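Local coordinates for protein glutamate receptor 1 (Adineta vaga, PDB 4IO6) that binds amino acids such as glutamate and methionine in its extracellular ligand-binding domain and probably opens an ion channel of which this domain is the ligand sensor, at residues Asp104-Ile109 against Met179-Ala184; Gly13-Val18 against Thr65-Leu70. All coordinates share one frame; numbering follows the deposited sequence.

Contact 1 (Asp104-Ile109 against Met179-Ala184); sequences DNSMRI and MDIGTA. With MET (methionine), chain C.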
# COMPACT_ATOMS: atom_id res chain seq x y z
N ASP A 104 -3.75 -2.03 -2.75
CA ASP A 104 -2.74 -3.05 -2.56
C ASP A 104 -2.84 -4.02 -3.74
O ASP A 104 -3.81 -4.01 -4.49
CB ASP A 104 -2.93 -3.78 -1.23
CG ASP A 104 -4.31 -4.43 -1.09
OD1 ASP A 104 -5.07 -4.48 -2.07
OD2 ASP A 104 -4.63 -4.89 0.03
N ASN A 105 -1.82 -4.84 -3.92
CA ASN A 105 -1.82 -5.79 -5.03
C ASN A 105 -0.87 -6.92 -4.68
O ASN A 105 -0.04 -6.80 -3.79
CB ASN A 105 -1.33 -5.11 -6.32
CG ASN A 105 -1.43 -6.01 -7.52
OD1 ASN A 105 -2.46 -6.64 -7.75
ND2 ASN A 105 -0.32 -6.14 -8.25
N SER A 106 -1.06 -8.03 -5.38
CA SER A 106 -0.12 -9.16 -5.37
C SER A 106 -0.46 -9.93 -6.65
O SER A 106 -1.44 -9.62 -7.33
CB SER A 106 -0.30 -10.02 -4.11
OG SER A 106 -1.64 -10.47 -3.98
N MET A 107 0.35 -10.93 -7.00
CA MET A 107 0.10 -11.75 -8.19
C MET A 107 -0.31 -13.16 -7.84
O MET A 107 -0.01 -13.66 -6.75
CB MET A 107 1.34 -11.77 -9.08
CG MET A 107 1.58 -10.44 -9.76
SD MET A 107 2.88 -10.55 -11.04
CE MET A 107 4.35 -10.28 -10.09
N ARG A 108 -1.01 -13.80 -8.78
CA ARG A 108 -1.40 -15.20 -8.68
C ARG A 108 -0.97 -15.95 -9.94
O ARG A 108 -0.86 -15.35 -11.01
CB ARG A 108 -2.92 -15.36 -8.56
CG ARG A 108 -3.61 -14.69 -7.36
CD ARG A 108 -3.32 -15.32 -6.02
NE ARG A 108 -3.39 -16.78 -5.92
CZ ARG A 108 -4.48 -17.51 -5.66
NH1 ARG A 108 -5.67 -16.94 -5.52
NH2 ARG A 108 -4.37 -18.83 -5.56
N ILE A 109 -0.81 -17.26 -9.80
CA ILE A 109 -0.61 -18.16 -10.92
C ILE A 109 -1.96 -18.54 -11.53
O ILE A 109 -2.87 -18.97 -10.80
CB ILE A 109 0.14 -19.41 -10.48
CG1 ILE A 109 1.48 -19.02 -9.87
CG2 ILE A 109 0.33 -20.37 -11.65
CD1 ILE A 109 2.14 -20.14 -9.08
N MET A 179 -1.11 -13.32 -13.14
CA MET A 179 -2.01 -12.19 -13.16
C MET A 179 -1.98 -11.48 -11.81
O MET A 179 -1.72 -12.09 -10.78
CB MET A 179 -3.47 -12.61 -13.40
CG MET A 179 -3.77 -13.03 -14.83
SD MET A 179 -5.54 -13.28 -15.14
CE MET A 179 -6.15 -11.59 -15.17
N ASP A 180 -2.34 -10.19 -11.80
CA ASP A 180 -2.65 -9.48 -10.56
C ASP A 180 -3.90 -10.10 -9.91
O ASP A 180 -4.80 -10.58 -10.61
CB ASP A 180 -2.92 -8.00 -10.82
CG ASP A 180 -1.70 -7.23 -11.32
OD1 ASP A 180 -0.55 -7.53 -10.90
OD2 ASP A 180 -1.90 -6.32 -12.15
N ILE A 181 -3.97 -10.09 -8.59
CA ILE A 181 -5.02 -10.80 -7.88
C ILE A 181 -6.43 -10.31 -8.19
O ILE A 181 -7.34 -11.11 -8.35
CB ILE A 181 -4.71 -10.79 -6.36
CG1 ILE A 181 -5.67 -11.69 -5.60
CG2 ILE A 181 -4.64 -9.38 -5.80
CD1 ILE A 181 -5.16 -12.08 -4.24
N GLY A 182 -6.61 -9.00 -8.29
CA GLY A 182 -7.95 -8.45 -8.47
C GLY A 182 -8.55 -8.90 -9.78
O GLY A 182 -9.67 -9.43 -9.82
N THR A 183 -7.83 -8.69 -10.86
CA THR A 183 -8.31 -9.12 -12.18
C THR A 183 -8.29 -10.64 -12.32
O THR A 183 -9.14 -11.21 -12.99
CB THR A 183 -7.52 -8.47 -13.31
OG1 THR A 183 -6.12 -8.66 -13.10
CG2 THR A 183 -7.83 -6.96 -13.37
N ALA A 184 -7.32 -11.32 -11.72
CA ALA A 184 -7.31 -12.77 -11.79
C ALA A 184 -8.58 -13.36 -11.22
O ALA A 184 -9.19 -14.28 -11.80
CB ALA A 184 -6.11 -13.32 -11.01
N MET C . -0.04 -4.46 -12.93
CA MET C . 0.98 -5.05 -13.83
C MET C . 1.92 -3.98 -14.32
O MET C . 1.75 -2.77 -14.02
CB MET C . 0.36 -5.78 -15.03
CG MET C . -0.06 -7.18 -14.69
SD MET C . 1.47 -8.18 -14.41
CE MET C . 0.79 -9.58 -13.51
OXT MET C . 2.89 -4.27 -15.04
O HOH W 1 -5.10 -6.48 -7.83
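Asn105 reaches the carboxylate of Asp180 with its amide nitrogen: ND2 donates to OD1 of Asp180 over 3.0 Å. The bond lies close to the amide plane but meets the carboxylate from above its plane, and the two flat groups stand 84° apart. The other carboxylate oxygen, OD2 of Asp180, accepts from the ligand amino nitrogen at 2.7 Å. CG of Asn105 is anti to the backbone N (chi1 -175°), which carries the amide across to the aspartate, while OD1 of Asn105 accepts from a water that in turn accepts from N of Gly182. ND2 is shared with OG of Ser205, so two acceptors fix the turn of the amide. Ser106 offers its carbonyl O to N of Ile181, 2.9 Å away, at the start of helix 181-190. Met107 and Asp180 form a non-hydrogen-bonded antiparallel pair; the sulfur, SD of Met107, lies 3.4 Å from CE of the bound methionine. Arg108 and Met179 form the hydrogen-bonded pair that follows, N of Arg108 standing 2.7 Å from O of Met179 and N of Met179 3.0 Å from O of Arg108. The aliphatic part of Arg108 lies against Ile181, CG to CG1 4.0 Å. An acidic residue at a strand-to-helix junction, gripping the ligand's amino group, is characteristic of the ionotropic glutamate receptor ligand-binding domain.

Contact 2 (Gly13-Val18 against Thr65-Leu70); sequences GVIESV and TSYTGL. With MET (methionine), chain C.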
# COMPACT_ATOMS: atom_id res chain seq x y z
N GLY A 13 -4.15 8.92 -19.44
CA GLY A 13 -3.95 7.65 -20.14
C GLY A 13 -4.60 6.53 -19.36
O GLY A 13 -4.43 6.42 -18.15
N VAL A 14 -5.37 5.69 -20.07
CA VAL A 14 -5.94 4.49 -19.48
C VAL A 14 -5.62 3.31 -20.39
O VAL A 14 -5.24 3.49 -21.55
CB VAL A 14 -7.46 4.64 -19.26
CG1 VAL A 14 -7.71 5.79 -18.25
CG2 VAL A 14 -8.23 4.90 -20.58
N ILE A 15 -5.74 2.11 -19.84
CA ILE A 15 -5.33 0.90 -20.57
C ILE A 15 -6.38 -0.21 -20.33
O ILE A 15 -6.84 -0.44 -19.21
CB ILE A 15 -3.89 0.45 -20.14
CG1 ILE A 15 -3.43 -0.79 -20.92
CG2 ILE A 15 -3.80 0.21 -18.64
CD1 ILE A 15 -1.95 -1.05 -20.72
N GLU A 16 -6.77 -0.90 -21.39
CA GLU A 16 -7.84 -1.87 -21.29
C GLU A 16 -7.46 -2.98 -20.34
O GLU A 16 -6.43 -3.64 -20.51
CB GLU A 16 -8.14 -2.48 -22.67
CG GLU A 16 -9.25 -3.52 -22.65
CD GLU A 16 -9.68 -3.96 -24.05
OE1 GLU A 16 -9.21 -3.34 -25.04
OE2 GLU A 16 -10.48 -4.92 -24.16
N SER A 17 -8.37 -3.24 -19.39
CA SER A 17 -8.18 -4.28 -18.40
C SER A 17 -9.49 -4.43 -17.63
O SER A 17 -9.80 -3.62 -16.78
CB SER A 17 -7.10 -3.90 -17.41
OG SER A 17 -6.91 -4.97 -16.51
N VAL A 18 -10.28 -5.46 -17.92
CA VAL A 18 -11.55 -5.59 -17.23
C VAL A 18 -11.34 -6.02 -15.78
O VAL A 18 -10.53 -6.90 -15.52
CB VAL A 18 -12.51 -6.59 -17.94
CG1 VAL A 18 -12.76 -6.14 -19.36
CG2 VAL A 18 -11.97 -7.97 -17.92
N THR A 65 -0.73 -2.16 -26.24
CA THR A 65 0.18 -1.34 -25.44
C THR A 65 0.45 -2.11 -24.15
O THR A 65 -0.47 -2.70 -23.58
CB THR A 65 -0.44 0.04 -25.07
OG1 THR A 65 -0.67 0.81 -26.25
CG2 THR A 65 0.50 0.84 -24.17
N SER A 66 1.71 -2.14 -23.71
CA SER A 66 2.05 -2.84 -22.50
C SER A 66 2.02 -1.86 -21.34
O SER A 66 1.90 -0.64 -21.56
CB SER A 66 3.45 -3.46 -22.60
OG SER A 66 4.46 -2.46 -22.57
N TYR A 67 2.12 -2.36 -20.13
CA TYR A 67 2.14 -1.48 -18.96
C TYR A 67 3.41 -0.64 -18.97
O TYR A 67 3.38 0.57 -18.71
CB TYR A 67 1.95 -2.28 -17.67
CG TYR A 67 0.50 -2.67 -17.51
CD1 TYR A 67 -0.03 -3.72 -18.21
CD2 TYR A 67 -0.35 -1.91 -16.72
CE1 TYR A 67 -1.39 -4.04 -18.11
CE2 TYR A 67 -1.69 -2.21 -16.62
CZ TYR A 67 -2.22 -3.29 -17.32
OH TYR A 67 -3.57 -3.58 -17.22
N THR A 68 4.55 -1.25 -19.31
CA THR A 68 5.78 -0.46 -19.42
C THR A 68 5.63 0.58 -20.51
O THR A 68 6.11 1.72 -20.38
CB THR A 68 6.95 -1.38 -19.79
OG1 THR A 68 7.26 -2.16 -18.65
CG2 THR A 68 8.17 -0.54 -20.25
N GLY A 69 4.97 0.20 -21.59
CA GLY A 69 4.72 1.11 -22.70
C GLY A 69 3.91 2.33 -22.30
O GLY A 69 4.20 3.44 -22.75
N LEU A 70 2.90 2.12 -21.46
CA LEU A 70 2.05 3.21 -20.98
C LEU A 70 2.87 4.18 -20.14
O LEU A 70 2.76 5.41 -20.29
CB LEU A 70 0.89 2.64 -20.18
CG LEU A 70 -0.07 3.67 -19.57
CD1 LEU A 70 -0.75 4.47 -20.66
CD2 LEU A 70 -1.06 2.96 -18.68
N MET C . -0.04 -4.46 -12.93
CA MET C . 0.98 -5.05 -13.83
C MET C . 1.92 -3.98 -14.32
O MET C . 1.75 -2.77 -14.02
CB MET C . 0.36 -5.78 -15.03
CG MET C . -0.06 -7.18 -14.69
SD MET C . 1.47 -8.18 -14.41
CE MET C . 0.79 -9.58 -13.51
OXT MET C . 2.89 -4.27 -15.04
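Ile15 sets its CD1 methyl over the centre of the Tyr67 ring, a CH-pi contact 4.0 Å from CD1 to the ring centroid and 9° off the normal. On the opposite face lies the bound methionine, whose CB sits 3.8 Å above the ring plane, nearer the rim. The second branch of Ile15 joins in: CG2 touches CE2 of Tyr67 at 3.8 Å and CD2 of Leu70 at 3.9 Å. CD1 also reaches the backbone, 3.6 Å from O of Thr65; CG1 is anti to the backbone N (chi1 -178°) and the chain stays extended beyond it, which carries CD1 over the ring face. Farther along the loop, CB of Ser17 lies 3.5 Å from OH of Tyr67. Both hydroxyls are tied to Asp85, Tyr67 OH to one carboxylate oxygen and Ser17 OG to the other, and Tyr67 OH has a further bond with Arg162. Just before Tyr67, Ser66 N-caps helix 67-75, its OG accepting from N of Gly69 at 2.9 Å. Packing by Ile15 on one face and the bonds at the hydroxyl probably restrict how the ring can turn. This chemistry implies that Tyr67 offers the ligand backbone a flat, largely apolar wall, while its polar end serves the surrounding protein.

Overall arrangement
Contacts 1 and 2 meet the same bound methionine from different parts of the fold, their centres about 16 Å apart. Contact 1 is the more buried and belongs to the antiparallel sheet, with the start of helix 181-190; contact 2 is partly buried and joins the loop after strand 9-14, in the parallel sheet, to the start of helix 67-75. Their chemistry differs accordingly: backbone pairing and the carboxylate of Asp180, bonded to an amide, hold the first, whereas methyl groups and an aromatic ring make the second. Segments 179-184 and 13-18 also touch directly, CG2 of Thr183 lying 3.4 Å from O of Val18. Ligand and packing thus bridge the two lobes of a clamshell-like domain.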